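Local coordinates for protein Baccell_00875 (Bacteroides cellulosilyticus DSM 14838, PDB 5NO8) that acts as a polysaccharide lyase, probably removing the L-rhamnose caps attached to glucuronic acid in complex arabinogalactan proteins, at residues A[166-171]-A[580-585]; A[177-182]-A[240-245]; A[188-193]-A[235-240]; A[256-261]-A[326-331]. One frame throughout, in Å; residues are numbered along the deposited sequence.

Interaction 1 of 4, residues A[166-171]-A[580-585]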
loop_
_atom_site.group_PDB
_atom_site.type_symbol
_atom_site.label_atom_id
_atom_site.label_comp_id
_atom_site.label_asym_id
_atom_site.label_seq_id
_atom_site.Cartn_x
_atom_site.Cartn_y
_atom_site.Cartn_z
ATOM N N HIS A 166 -7.265 2.726 -7.088
ATOM C CA HIS A 166 -7.670 2.769 -5.680
ATOM C C HIS A 166 -9.025 2.107 -5.595
ATOM O O HIS A 166 -10.042 2.703 -5.971
ATOM C CB HIS A 166 -7.692 4.202 -5.218
ATOM C CG HIS A 166 -6.337 4.834 -5.285
ATOM N ND1 HIS A 166 -5.262 4.334 -4.579
ATOM C CD2 HIS A 166 -5.855 5.855 -6.047
ATOM C CE1 HIS A 166 -4.181 5.041 -4.885
ATOM N NE2 HIS A 166 -4.516 5.982 -5.754
ATOM N N ILE A 167 -9.016 0.882 -5.083
ATOM C CA ILE A 167 -10.217 0.046 -5.029
ATOM C C ILE A 167 -10.826 0.164 -3.639
ATOM O O ILE A 167 -10.104 0.022 -2.658
ATOM C CB ILE A 167 -9.872 -1.420 -5.290
ATOM C CG1 ILE A 167 -9.131 -1.561 -6.624
ATOM C CG2 ILE A 167 -11.143 -2.278 -5.292
ATOM C CD1 ILE A 167 -8.462 -2.905 -6.763
ATOM N N TRP A 168 -12.123 0.439 -3.570
ATOM C CA TRP A 168 -12.847 0.393 -2.302
ATOM C C TRP A 168 -13.959 -0.617 -2.381
ATOM O O TRP A 168 -14.938 -0.425 -3.145
ATOM C CB TRP A 168 -13.378 1.743 -1.857
ATOM C CG TRP A 168 -14.075 1.669 -0.537
ATOM C CD1 TRP A 168 -15.289 2.210 -0.226
ATOM C CD2 TRP A 168 -13.630 0.972 0.644
ATOM N NE1 TRP A 168 -15.621 1.891 1.059
ATOM C CE2 TRP A 168 -14.622 1.161 1.628
ATOM C CE3 TRP A 168 -12.473 0.246 0.977
ATOM C CZ2 TRP A 168 -14.517 0.632 2.925
ATOM C CZ3 TRP A 168 -12.386 -0.309 2.257
ATOM C CH2 TRP A 168 -13.410 -0.090 3.216
ATOM N N LYS A 169 -13.818 -1.663 -1.565
ATOM C CA LYS A 169 -14.806 -2.729 -1.457
ATOM C C LYS A 169 -15.993 -2.322 -0.575
ATOM O O LYS A 169 -16.380 -3.027 0.355
ATOM C CB LYS A 169 -14.139 -4.031 -0.947
ATOM C CG LYS A 169 -13.537 -3.935 0.448
ATOM C CD LYS A 169 -12.868 -5.239 0.892
ATOM C CE LYS A 169 -12.452 -5.100 2.355
ATOM N NZ LYS A 169 -11.779 -6.297 2.881
ATOM N N GLY A 170 -16.609 -1.200 -0.900
ATOM C CA GLY A 170 -17.610 -0.584 -0.029
ATOM C C GLY A 170 -19.040 -1.008 -0.248
ATOM O O GLY A 170 -19.962 -0.215 0.011
ATOM N N GLY A 171 -19.257 -2.232 -0.709
ATOM C CA GLY A 171 -20.627 -2.756 -0.835
ATOM C C GLY A 171 -21.413 -1.965 -1.873
ATOM O O GLY A 171 -20.978 -1.847 -3.030
ATOM N N GLY A 580 -4.729 6.090 -1.527
ATOM C CA GLY A 580 -6.162 6.266 -1.574
ATOM C C GLY A 580 -6.700 6.943 -0.319
ATOM O O GLY A 580 -5.932 7.280 0.610
ATOM N N PHE A 581 -8.018 7.157 -0.298
ATOM C CA PHE A 581 -8.710 7.748 0.859
ATOM C C PHE A 581 -9.807 6.827 1.375
ATOM O O PHE A 581 -10.734 7.292 2.059
ATOM C CB PHE A 581 -9.240 9.155 0.543
ATOM C CG PHE A 581 -10.156 9.204 -0.646
ATOM C CD1 PHE A 581 -11.515 8.937 -0.520
ATOM C CD2 PHE A 581 -9.647 9.505 -1.911
ATOM C CE1 PHE A 581 -12.353 8.973 -1.631
ATOM C CE2 PHE A 581 -10.483 9.530 -3.017
ATOM C CZ PHE A 581 -11.819 9.245 -2.876
ATOM N N GLN A 582 -9.688 5.526 1.094
ATOM C CA GLN A 582 -10.709 4.565 1.493
ATOM C C GLN A 582 -10.863 4.555 3.027
ATOM O O GLN A 582 -9.859 4.721 3.761
ATOM C CB GLN A 582 -10.361 3.153 1.064
ATOM C CG GLN A 582 -10.188 2.931 -0.424
ATOM C CD GLN A 582 -8.769 3.087 -0.885
ATOM O OE1 GLN A 582 -8.042 3.964 -0.376
ATOM N NE2 GLN A 582 -8.346 2.251 -1.829
ATOM N N PRO A 583 -12.071 4.327 3.529
ATOM C CA PRO A 583 -12.271 4.390 5.011
ATOM C C PRO A 583 -11.920 3.085 5.724
ATOM O O PRO A 583 -12.793 2.395 6.279
ATOM C CB PRO A 583 -13.749 4.740 5.128
ATOM C CG PRO A 583 -14.360 4.062 3.932
ATOM C CD PRO A 583 -13.368 4.271 2.827
ATOM N N SER A 584 -10.633 2.752 5.664
ATOM C CA SER A 584 -10.059 1.559 6.266
ATOM C C SER A 584 -8.653 1.914 6.734
ATOM O O SER A 584 -7.906 2.549 6.015
ATOM C CB SER A 584 -9.957 0.425 5.250
ATOM O OG SER A 584 -9.254 -0.691 5.780
ATOM N N TYR A 585 -8.278 1.440 7.908
ATOM C CA TYR A 585 -6.912 1.595 8.394
ATOM C C TYR A 585 -5.894 0.890 7.483
ATOM O O TYR A 585 -4.757 1.290 7.420
ATOM C CB TYR A 585 -6.758 1.164 9.848
ATOM C CG TYR A 585 -7.017 -0.302 10.107
ATOM C CD1 TYR A 585 -8.297 -0.757 10.388
ATOM C CD2 TYR A 585 -5.988 -1.245 10.012
ATOM C CE1 TYR A 585 -8.557 -2.113 10.595
ATOM C CE2 TYR A 585 -6.220 -2.585 10.256
ATOM C CZ TYR A 585 -7.506 -3.007 10.570
ATOM O OH TYR A 585 -7.738 -4.340 10.792
HETATM O O HOH W 1 -5.560 2.259 -2.745
#

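Interaction 2 of 4, residues A[177-182]-A[240-245]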
loop_
_atom_site.group_PDB
_atom_site.type_symbol
_atom_site.label_atom_id
_atom_site.label_comp_id
_atom_site.label_asym_id
_atom_site.label_seq_id
_atom_site.Cartn_x
_atom_site.Cartn_y
_atom_site.Cartn_z
ATOM N N ASN A 177 -11.127 4.499 -7.942
ATOM C CA ASN A 177 -10.588 5.771 -8.366
ATOM C C ASN A 177 -9.231 5.486 -8.977
ATOM O O ASN A 177 -8.309 5.122 -8.270
ATOM C CB ASN A 177 -10.480 6.703 -7.176
ATOM C CG ASN A 177 -9.999 8.084 -7.557
ATOM O OD1 ASN A 177 -10.043 8.464 -8.741
ATOM N ND2 ASN A 177 -9.512 8.833 -6.577
ATOM N N ALA A 178 -9.128 5.589 -10.310
ATOM C CA ALA A 178 -7.914 5.314 -11.019
ATOM C C ALA A 178 -7.206 6.609 -11.372
ATOM O O ALA A 178 -7.674 7.383 -12.191
ATOM C CB ALA A 178 -8.216 4.493 -12.247
ATOM N N ILE A 179 -6.084 6.850 -10.695
ATOM C CA ILE A 179 -5.335 8.095 -10.826
ATOM C C ILE A 179 -4.123 7.853 -11.706
ATOM O O ILE A 179 -3.285 7.020 -11.405
ATOM C CB ILE A 179 -4.910 8.620 -9.442
ATOM C CG1 ILE A 179 -6.132 8.901 -8.558
ATOM C CG2 ILE A 179 -4.038 9.855 -9.570
ATOM C CD1 ILE A 179 -7.090 9.945 -9.074
ATOM N N ARG A 180 -4.048 8.548 -12.829
ATOM C CA ARG A 180 -2.881 8.457 -13.691
ATOM C C ARG A 180 -1.636 8.730 -12.865
ATOM O O ARG A 180 -1.619 9.655 -12.046
ATOM C CB ARG A 180 -2.973 9.456 -14.849
ATOM C CG ARG A 180 -1.961 9.216 -15.964
ATOM C CD ARG A 180 -1.909 10.447 -16.857
ATOM N NE ARG A 180 -3.236 10.844 -17.325
ATOM C CZ ARG A 180 -3.783 10.567 -18.508
ATOM N NH1 ARG A 180 -3.131 9.901 -19.447
ATOM N NH2 ARG A 180 -5.011 10.981 -18.754
ATOM N N MET A 181 -0.612 7.913 -13.042
ATOM C CA MET A 181 0.504 7.896 -12.084
ATOM C C MET A 181 1.273 9.227 -12.030
ATOM O O MET A 181 1.745 9.639 -10.957
ATOM C CB MET A 181 1.432 6.705 -12.310
ATOM C CG MET A 181 0.750 5.345 -12.141
ATOM S SD MET A 181 1.922 4.009 -12.243
ATOM C CE MET A 181 0.861 2.573 -12.057
ATOM N N GLY A 182 1.336 9.930 -13.155
ATOM C CA GLY A 182 1.928 11.280 -13.188
ATOM C C GLY A 182 1.040 12.386 -12.677
ATOM O O GLY A 182 1.424 13.542 -12.721
ATOM N N PHE A 240 -16.227 6.916 -15.712
ATOM C CA PHE A 240 -16.258 8.332 -16.117
ATOM C C PHE A 240 -14.919 9.011 -15.867
ATOM O O PHE A 240 -14.148 8.625 -14.997
ATOM C CB PHE A 240 -17.329 9.105 -15.336
ATOM C CG PHE A 240 -17.169 8.999 -13.840
ATOM C CD1 PHE A 240 -17.765 7.935 -13.145
ATOM C CD2 PHE A 240 -16.426 9.928 -13.121
ATOM C CE1 PHE A 240 -17.622 7.815 -11.776
ATOM C CE2 PHE A 240 -16.271 9.800 -11.737
ATOM C CZ PHE A 240 -16.872 8.747 -11.065
ATOM N N ALA A 241 -14.686 10.059 -16.642
ATOM C CA ALA A 241 -13.515 10.884 -16.492
ATOM C C ALA A 241 -13.721 11.837 -15.327
ATOM O O ALA A 241 -14.826 12.283 -15.067
ATOM C CB ALA A 241 -13.299 11.692 -17.769
ATOM N N HIS A 242 -12.640 12.166 -14.644
ATOM C CA HIS A 242 -12.671 13.174 -13.610
ATOM C C HIS A 242 -11.337 13.887 -13.474
ATOM O O HIS A 242 -10.340 13.485 -14.051
ATOM C CB HIS A 242 -13.174 12.597 -12.264
ATOM C CG HIS A 242 -12.215 11.666 -11.601
ATOM N ND1 HIS A 242 -11.134 12.109 -10.873
ATOM C CD2 HIS A 242 -12.150 10.310 -11.580
ATOM C CE1 HIS A 242 -10.468 11.070 -10.397
ATOM N NE2 HIS A 242 -11.055 9.967 -10.826
ATOM N N ASN A 243 -11.344 14.964 -12.722
ATOM C CA ASN A 243 -10.180 15.854 -12.608
ATOM C C ASN A 243 -9.396 15.763 -11.326
ATOM O O ASN A 243 -8.522 16.579 -11.089
ATOM C CB ASN A 243 -10.633 17.288 -12.860
ATOM C CG ASN A 243 -10.895 17.551 -14.320
ATOM O OD1 ASN A 243 -10.170 17.060 -15.199
ATOM N ND2 ASN A 243 -11.939 18.329 -14.600
ATOM N N GLY A 244 -9.663 14.769 -10.491
ATOM C CA GLY A 244 -8.878 14.579 -9.261
ATOM C C GLY A 244 -9.803 14.170 -8.132
ATOM O O GLY A 244 -11.005 14.007 -8.353
ATOM N N ASN A 245 -9.243 14.017 -6.939
ATOM C CA ASN A 245 -9.989 13.431 -5.818
ATOM C C ASN A 245 -11.272 14.173 -5.461
ATOM O O ASN A 245 -12.302 13.541 -5.220
ATOM C CB ASN A 245 -9.090 13.253 -4.598
ATOM C CG ASN A 245 -7.942 12.283 -4.856
ATOM O OD1 ASN A 245 -8.106 11.242 -5.492
ATOM N ND2 ASN A 245 -6.759 12.639 -4.379
#

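Interaction 3 of 4, residues A[188-193]-A[235-240]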
loop_
_atom_site.group_PDB
_atom_site.type_symbol
_atom_site.label_atom_id
_atom_site.label_comp_id
_atom_site.label_asym_id
_atom_site.label_seq_id
_atom_site.Cartn_x
_atom_site.Cartn_y
_atom_site.Cartn_z
ATOM N N LEU A 188 -9.809 8.511 -14.090
ATOM C CA LEU A 188 -10.983 7.696 -14.301
ATOM C C LEU A 188 -11.576 7.231 -12.976
ATOM O O LEU A 188 -10.850 6.899 -12.055
ATOM C CB LEU A 188 -10.596 6.481 -15.123
ATOM C CG LEU A 188 -11.704 5.701 -15.826
ATOM C CD1 LEU A 188 -12.155 6.444 -17.059
ATOM C CD2 LEU A 188 -11.224 4.320 -16.234
ATOM N N GLY A 189 -12.894 7.150 -12.955
ATOM C CA GLY A 189 -13.639 6.660 -11.819
ATOM C C GLY A 189 -14.618 5.586 -12.231
ATOM O O GLY A 189 -15.099 5.572 -13.373
ATOM N N LEU A 190 -14.913 4.700 -11.281
ATOM C CA LEU A 190 -15.958 3.700 -11.416
ATOM C C LEU A 190 -16.738 3.794 -10.122
ATOM O O LEU A 190 -16.140 3.652 -9.053
ATOM C CB LEU A 190 -15.369 2.299 -11.578
ATOM C CG LEU A 190 -16.360 1.125 -11.702
ATOM C CD1 LEU A 190 -15.688 -0.059 -12.384
ATOM C CD2 LEU A 190 -16.909 0.670 -10.340
ATOM N N VAL A 191 -18.041 4.052 -10.231
ATOM C CA VAL A 191 -18.923 4.184 -9.088
ATOM C C VAL A 191 -20.049 3.180 -9.236
ATOM O O VAL A 191 -20.775 3.207 -10.245
ATOM C CB VAL A 191 -19.463 5.610 -8.966
ATOM C CG1 VAL A 191 -20.622 5.708 -7.968
ATOM C CG2 VAL A 191 -18.331 6.526 -8.542
ATOM N N VAL A 192 -20.191 2.314 -8.236
ATOM C CA VAL A 192 -21.308 1.344 -8.221
ATOM C C VAL A 192 -22.602 2.082 -7.880
ATOM O O VAL A 192 -22.718 2.819 -6.877
ATOM C CB VAL A 192 -21.051 0.186 -7.225
ATOM C CG1 VAL A 192 -22.298 -0.692 -7.017
ATOM C CG2 VAL A 192 -19.845 -0.611 -7.648
ATOM N N THR A 193 -23.610 1.871 -8.721
ATOM C CA THR A 193 -24.917 2.505 -8.545
ATOM C C THR A 193 -26.070 1.553 -8.338
ATOM O O THR A 193 -27.121 1.999 -7.939
ATOM C CB THR A 193 -25.234 3.411 -9.753
ATOM O OG1 THR A 193 -25.058 2.686 -10.987
ATOM C CG2 THR A 193 -24.277 4.600 -9.740
ATOM N N LEU A 235 -26.120 -5.622 -11.033
ATOM C CA LEU A 235 -25.008 -4.765 -10.669
ATOM C C LEU A 235 -24.926 -3.706 -11.764
ATOM O O LEU A 235 -24.932 -4.039 -12.949
ATOM C CB LEU A 235 -23.745 -5.565 -10.643
ATOM C CG LEU A 235 -22.427 -4.803 -10.545
ATOM C CD1 LEU A 235 -22.231 -4.261 -9.147
ATOM C CD2 LEU A 235 -21.268 -5.677 -10.986
ATOM N N GLU A 236 -24.788 -2.445 -11.354
ATOM C CA GLU A 236 -24.623 -1.375 -12.296
ATOM C C GLU A 236 -23.486 -0.473 -11.817
ATOM O O GLU A 236 -23.359 -0.195 -10.628
ATOM C CB GLU A 236 -25.928 -0.588 -12.409
ATOM C CG GLU A 236 -25.881 0.575 -13.378
ATOM C CD GLU A 236 -27.117 1.462 -13.293
ATOM O OE1 GLU A 236 -27.928 1.395 -14.236
ATOM O OE2 GLU A 236 -27.291 2.205 -12.289
ATOM N N TRP A 237 -22.681 0.009 -12.740
ATOM C CA TRP A 237 -21.738 1.040 -12.382
ATOM C C TRP A 237 -21.593 2.056 -13.495
ATOM O O TRP A 237 -21.982 1.779 -14.631
ATOM C CB TRP A 237 -20.399 0.450 -11.990
ATOM C CG TRP A 237 -19.712 -0.485 -12.992
ATOM C CD1 TRP A 237 -19.539 -0.301 -14.331
ATOM C CD2 TRP A 237 -19.063 -1.720 -12.681
ATOM N NE1 TRP A 237 -18.853 -1.344 -14.873
ATOM C CE2 TRP A 237 -18.541 -2.233 -13.882
ATOM C CE3 TRP A 237 -18.848 -2.423 -11.501
ATOM C CZ2 TRP A 237 -17.819 -3.423 -13.934
ATOM C CZ3 TRP A 237 -18.138 -3.626 -11.559
ATOM C CH2 TRP A 237 -17.650 -4.106 -12.762
ATOM N N HIS A 238 -21.048 3.218 -13.129
ATOM C CA HIS A 238 -20.725 4.292 -14.058
ATOM C C HIS A 238 -19.211 4.427 -14.099
ATOM O O HIS A 238 -18.594 4.479 -13.032
ATOM C CB HIS A 238 -21.258 5.594 -13.542
ATOM C CG HIS A 238 -22.732 5.733 -13.639
ATOM N ND1 HIS A 238 -23.326 6.876 -14.119
ATOM C CD2 HIS A 238 -23.739 4.885 -13.329
ATOM C CE1 HIS A 238 -24.643 6.736 -14.089
ATOM N NE2 HIS A 238 -24.921 5.543 -13.596
ATOM N N VAL A 239 -18.646 4.475 -15.309
ATOM C CA VAL A 239 -17.234 4.710 -15.556
ATOM C C VAL A 239 -17.089 6.055 -16.243
ATOM O O VAL A 239 -17.805 6.347 -17.194
ATOM C CB VAL A 239 -16.629 3.586 -16.399
ATOM C CG1 VAL A 239 -15.168 3.877 -16.698
ATOM C CG2 VAL A 239 -16.783 2.263 -15.674
ATOM N N PHE A 240 -16.227 6.916 -15.712
ATOM C CA PHE A 240 -16.258 8.332 -16.117
ATOM C C PHE A 240 -14.919 9.011 -15.867
ATOM O O PHE A 240 -14.148 8.625 -14.997
ATOM C CB PHE A 240 -17.329 9.105 -15.336
ATOM C CG PHE A 240 -17.169 8.999 -13.840
ATOM C CD1 PHE A 240 -17.765 7.935 -13.145
ATOM C CD2 PHE A 240 -16.426 9.928 -13.121
ATOM C CE1 PHE A 240 -17.622 7.815 -11.776
ATOM C CE2 PHE A 240 -16.271 9.800 -11.737
ATOM C CZ PHE A 240 -16.872 8.747 -11.065
#

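Interaction 4 of 4, residues A[256-261]-A[326-331]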
loop_
_atom_site.group_PDB
_atom_site.type_symbol
_atom_site.label_atom_id
_atom_site.label_comp_id
_atom_site.label_asym_id
_atom_site.label_seq_id
_atom_site.Cartn_x
_atom_site.Cartn_y
_atom_site.Cartn_z
ATOM N N GLY A 256 -25.387 9.442 -6.845
ATOM C CA GLY A 256 -26.286 8.883 -5.843
ATOM C C GLY A 256 -25.662 7.953 -4.815
ATOM O O GLY A 256 -26.377 7.370 -4.006
ATOM N N SER A 257 -24.340 7.822 -4.830
ATOM C CA SER A 257 -23.650 6.996 -3.842
ATOM C C SER A 257 -23.322 7.824 -2.585
ATOM O O SER A 257 -23.805 8.956 -2.440
ATOM C CB SER A 257 -22.404 6.399 -4.460
ATOM O OG SER A 257 -21.845 5.419 -3.595
ATOM N N VAL A 258 -22.583 7.234 -1.644
ATOM C CA VAL A 258 -22.254 7.909 -0.385
ATOM C C VAL A 258 -20.783 7.764 -0.096
ATOM O O VAL A 258 -20.112 6.887 -0.661
ATOM C CB VAL A 258 -23.086 7.369 0.806
ATOM C CG1 VAL A 258 -24.576 7.471 0.517
ATOM C CG2 VAL A 258 -22.725 5.935 1.156
ATOM N N LEU A 259 -20.271 8.637 0.776
ATOM C CA LEU A 259 -18.876 8.603 1.203
ATOM C C LEU A 259 -18.849 8.453 2.720
ATOM O O LEU A 259 -19.482 9.237 3.443
ATOM C CB LEU A 259 -18.134 9.892 0.813
ATOM C CG LEU A 259 -17.918 10.077 -0.676
ATOM C CD1 LEU A 259 -17.633 11.540 -0.953
ATOM C CD2 LEU A 259 -16.799 9.169 -1.168
ATOM N N VAL A 260 -18.124 7.447 3.190
ATOM C CA VAL A 260 -17.937 7.215 4.610
ATOM C C VAL A 260 -16.533 7.638 4.991
ATOM O O VAL A 260 -15.586 7.391 4.263
ATOM C CB VAL A 260 -18.182 5.740 4.947
ATOM C CG1 VAL A 260 -17.929 5.445 6.412
ATOM C CG2 VAL A 260 -19.625 5.411 4.631
ATOM N N SER A 261 -16.405 8.259 6.163
ATOM C CA SER A 261 -15.105 8.586 6.699
ATOM C C SER A 261 -15.174 8.571 8.228
ATOM O O SER A 261 -16.234 8.806 8.808
ATOM C CB SER A 261 -14.651 9.961 6.214
ATOM O OG SER A 261 -15.665 10.917 6.448
ATOM N N LYS A 326 -29.526 -0.609 0.644
ATOM C CA LYS A 326 -28.114 -0.288 0.434
ATOM C C LYS A 326 -27.343 -0.454 1.741
ATOM O O LYS A 326 -27.891 -0.242 2.852
ATOM C CB LYS A 326 -27.956 1.144 -0.064
ATOM C CG LYS A 326 -28.796 1.512 -1.270
ATOM C CD LYS A 326 -28.101 1.153 -2.548
ATOM C CE LYS A 326 -28.917 1.595 -3.746
ATOM N NZ LYS A 326 -28.461 0.844 -4.946
ATOM N N GLN A 327 -26.060 -0.794 1.599
ATOM C CA GLN A 327 -25.164 -0.882 2.740
ATOM C C GLN A 327 -23.762 -0.567 2.344
ATOM O O GLN A 327 -23.324 -0.859 1.234
ATOM C CB GLN A 327 -25.198 -2.238 3.437
ATOM C CG GLN A 327 -24.688 -3.408 2.637
ATOM C CD GLN A 327 -24.768 -4.702 3.426
ATOM O OE1 GLN A 327 -25.594 -5.569 3.126
ATOM N NE2 GLN A 327 -23.909 -4.841 4.440
ATOM N N THR A 328 -23.054 0.014 3.284
ATOM C CA THR A 328 -21.612 0.234 3.115
ATOM C C THR A 328 -20.974 0.227 4.482
ATOM O O THR A 328 -21.681 0.119 5.486
ATOM C CB THR A 328 -21.324 1.523 2.288
ATOM O OG1 THR A 328 -19.937 1.591 1.916
ATOM C CG2 THR A 328 -21.692 2.804 3.003
ATOM N N HIS A 329 -19.650 0.322 4.532
ATOM C CA HIS A 329 -18.932 0.188 5.783
ATOM C C HIS A 329 -17.633 0.990 5.863
ATOM O O HIS A 329 -17.180 1.586 4.876
ATOM C CB HIS A 329 -18.650 -1.297 6.048
ATOM C CG HIS A 329 -17.446 -1.835 5.331
ATOM N ND1 HIS A 329 -17.431 -2.084 3.981
ATOM C CD2 HIS A 329 -16.205 -2.128 5.784
ATOM C CE1 HIS A 329 -16.240 -2.559 3.641
ATOM N NE2 HIS A 329 -15.475 -2.593 4.715
ATOM N N ALA A 330 -17.102 1.012 7.080
ATOM C CA ALA A 330 -15.748 1.452 7.389
ATOM C C ALA A 330 -15.055 0.422 8.266
ATOM O O ALA A 330 -15.704 -0.234 9.080
ATOM C CB ALA A 330 -15.768 2.784 8.091
ATOM N N ASP A 331 -13.737 0.270 8.081
ATOM C CA ASP A 331 -12.924 -0.688 8.856
ATOM C C ASP A 331 -11.965 0.084 9.777
ATOM O O ASP A 331 -11.108 0.828 9.289
ATOM C CB ASP A 331 -12.100 -1.577 7.941
ATOM C CG ASP A 331 -12.950 -2.472 7.057
ATOM O OD1 ASP A 331 -13.856 -3.158 7.600
ATOM O OD2 ASP A 331 -12.694 -2.499 5.819
#

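Interaction 1 of 4, residues A[166-171]-A[580-585]
Q582 runs along strand 166-168, passing W168 and reaching the backbone of I167. Its CB sits obliquely against the indole, 3.6 Å from W168 CE3, and its CG rests beside W168 CB, also near I167 O. There the chain bends sharply (chi2 92°), turning the amide away from the indole and back along the strand. The tip, Q582 NE2, then donates to I167 O at 3.0 Å. The bond is almost straight, with an N-H...O angle of 170°, although the donor stands above the carbonyl plane. Q582 NE2 also donates a hydrogen bond to a water 2.9 Å away. That water lies in the plane of the H166 ring, 2.8 Å from H166 ND1. H166 NE2 is held by the carbonyl of A577, so both ring nitrogens have partners. Glycine suits position 580 because a CB there would be tight against H166 ND1 and would collide with Q582 OE1; without it, G580 CA comes over one face of the histidine, 4.0 Å from the ring centroid. Beyond Q582, P583 lays CD over the five-membered ring of W168, 3.8 Å from its centroid, a CH-pi contact favoured by the slightly polarised CH groups of proline. H329 and Y175 also meet this indole. The chemistry is thus divided: an electron-rich ring receives CH groups, while an amide, which can both donate and accept, spends its NH2 on a carbonyl and a water. That pairing probably fixes the rotation of the amide and ties the loop after helix 562-576 to the edge of the β-domain.

Interaction 2 of 4, residues A[177-182]-A[240-245]
N177 swings CG anti to the backbone N (chi1 -177°), while H242 tucks its CG between N and the carbonyl carbon (chi1 71°); the two side chains then meet at about a right angle. H242 NE2 donates to N177 OD1 at 2.8 Å, but the bond is weak and strongly bent. Within its own segment, G244 N donates to H242 ND1 in the ring plane at 3.1 Å. Asparagine suits this place because its amide offers both an acceptor and a donor: N177 ND2 donates a hydrogen bond to N245 OD1, 3.0 Å away, in the plane of both amides, although these planes are turned 81° apart. I179 closes the contact with an apolar tip, CD1 lying at the edge of the imidazole 3.8 Å from H242 CE1. Strand 177-180 and strand 240-242 do not pair directly; strand 187-194 runs between them in the sheet, and their axes approach to 9.2 Å. G244 is the N-cap of helix 245-254, whose F248 touches N177 and meets the H242 ring. N177 thus connects strand 175-180 with the end of strand 232-242 and, through N245, with the first turn of helix 245-254.

Interaction 3 of 4, residues A[188-193]-A[235-240]
T193 OG1 donates to E236 OE2 at 2.6 Å, the shortest polar bond across this pair of neighbouring strands in an eight-stranded antiparallel β-sheet. The threonine hydroxyl sits between its backbone N and carbonyl carbon (chi1 51°), which aims it at the extended glutamate; it reaches the carboxylate oxygen on the anti side. T193 N bonds to E236 O as well, so backbone and side chain grip the same residue. Further along, G189 faces F240 and V191 faces H238 as hydrogen-bonded pairs, each joined by two N-H...O bonds. L190 with V239 and V192 with W237 are the non-hydrogen-bonded pairs between and beyond them. The two faces of the sheet differ in use. On the face carrying V191, H238 and F240, the phenyl ring folds back over the neighbouring strand: G189, having no side chain, lets the ring lie directly on its backbone, with G189 CA 4.1 Å from the ring centroid. V191 CG2 meets the edge of that ring, 3.6 Å from F240 CE1. Helix 245-254 packs on this side, touching both V191 and F240. The face bearing L190, V192, W237 and V239 is mainly apolar; the β-branched V192 and V239 suit the extended backbone, and L190 supplies flexible apolar bulk. W237 keeps its one polar atom, NE1, bonded to E125 of the next strand, while one face of its ring is covered by L190. L190 CD1 stands over the centre of the indole, 3.9 Å from the centroid of the five-membered ring and 15° off its normal.

Interaction 4 of 4, residues A[256-261]-A[326-331]
V260 and T328 meet through methyl groups alone, although their strands belong to one sheet and run only 25° from parallel: no hydrogen bond joins the two segments. The axes of strand 259-261 and strand 326-331 come no nearer than 7.2 Å, a spacing filled by side chains. Strand 259-262 is an edge strand and strand 326-335 lies near the far end of the strand order, so the sheet probably curls, bringing them face to face, consistent with a β-sandwich-like domain. V260 has CG1 anti to its backbone N (chi1 177°), which spreads its two branches along the opposing strand: CG1 meets A330 CB at 3.8 Å, and CG2 meets T328 CG2 at 3.7 Å. T328 CG2 is touched a second time by V258 CG2, 3.8 Å away, the side chains passing in opposite directions. Short or β-branched residues suit such a seam, since they fill it without long flexible arms. T328 is two-sided: its methyl enters the apolar seam while OG1 bonds to the carbonyl of G170. H329 starts away from the 256-261 segment, and its NE2 donates to D331 OD2 at 3.0 Å from above the carboxylate plane. The contact itself therefore probably rests mainly on apolar packing, with no directional bond to set its register, while T328 OG1 and H329 NE2 find their hydrogen-bond partners in G170 O and D331 OD2.

Overall arrangement
Interactions 2 and 3 share F240 and one antiparallel sheet, in which strands 163-168, 175-180, 187-194 and 232-242 lie side by side; their centres are about 13 Å apart. Interaction 1 starts from the edge strand of that sheet, and interaction 4 belongs to a second, mixed sheet. The centres of interactions 1 and 4 are only about 9 Å apart; interaction 1 touches T328, and a probable hydrogen bond runs between P583 O and D331 N. Along the chain interaction 3 falls within the span of interaction 2, interaction 4 follows, and interaction 1 encloses them all. Loop 580-585, following helix 562-576, meets both sheets, consistent with its holding the helical domain against them.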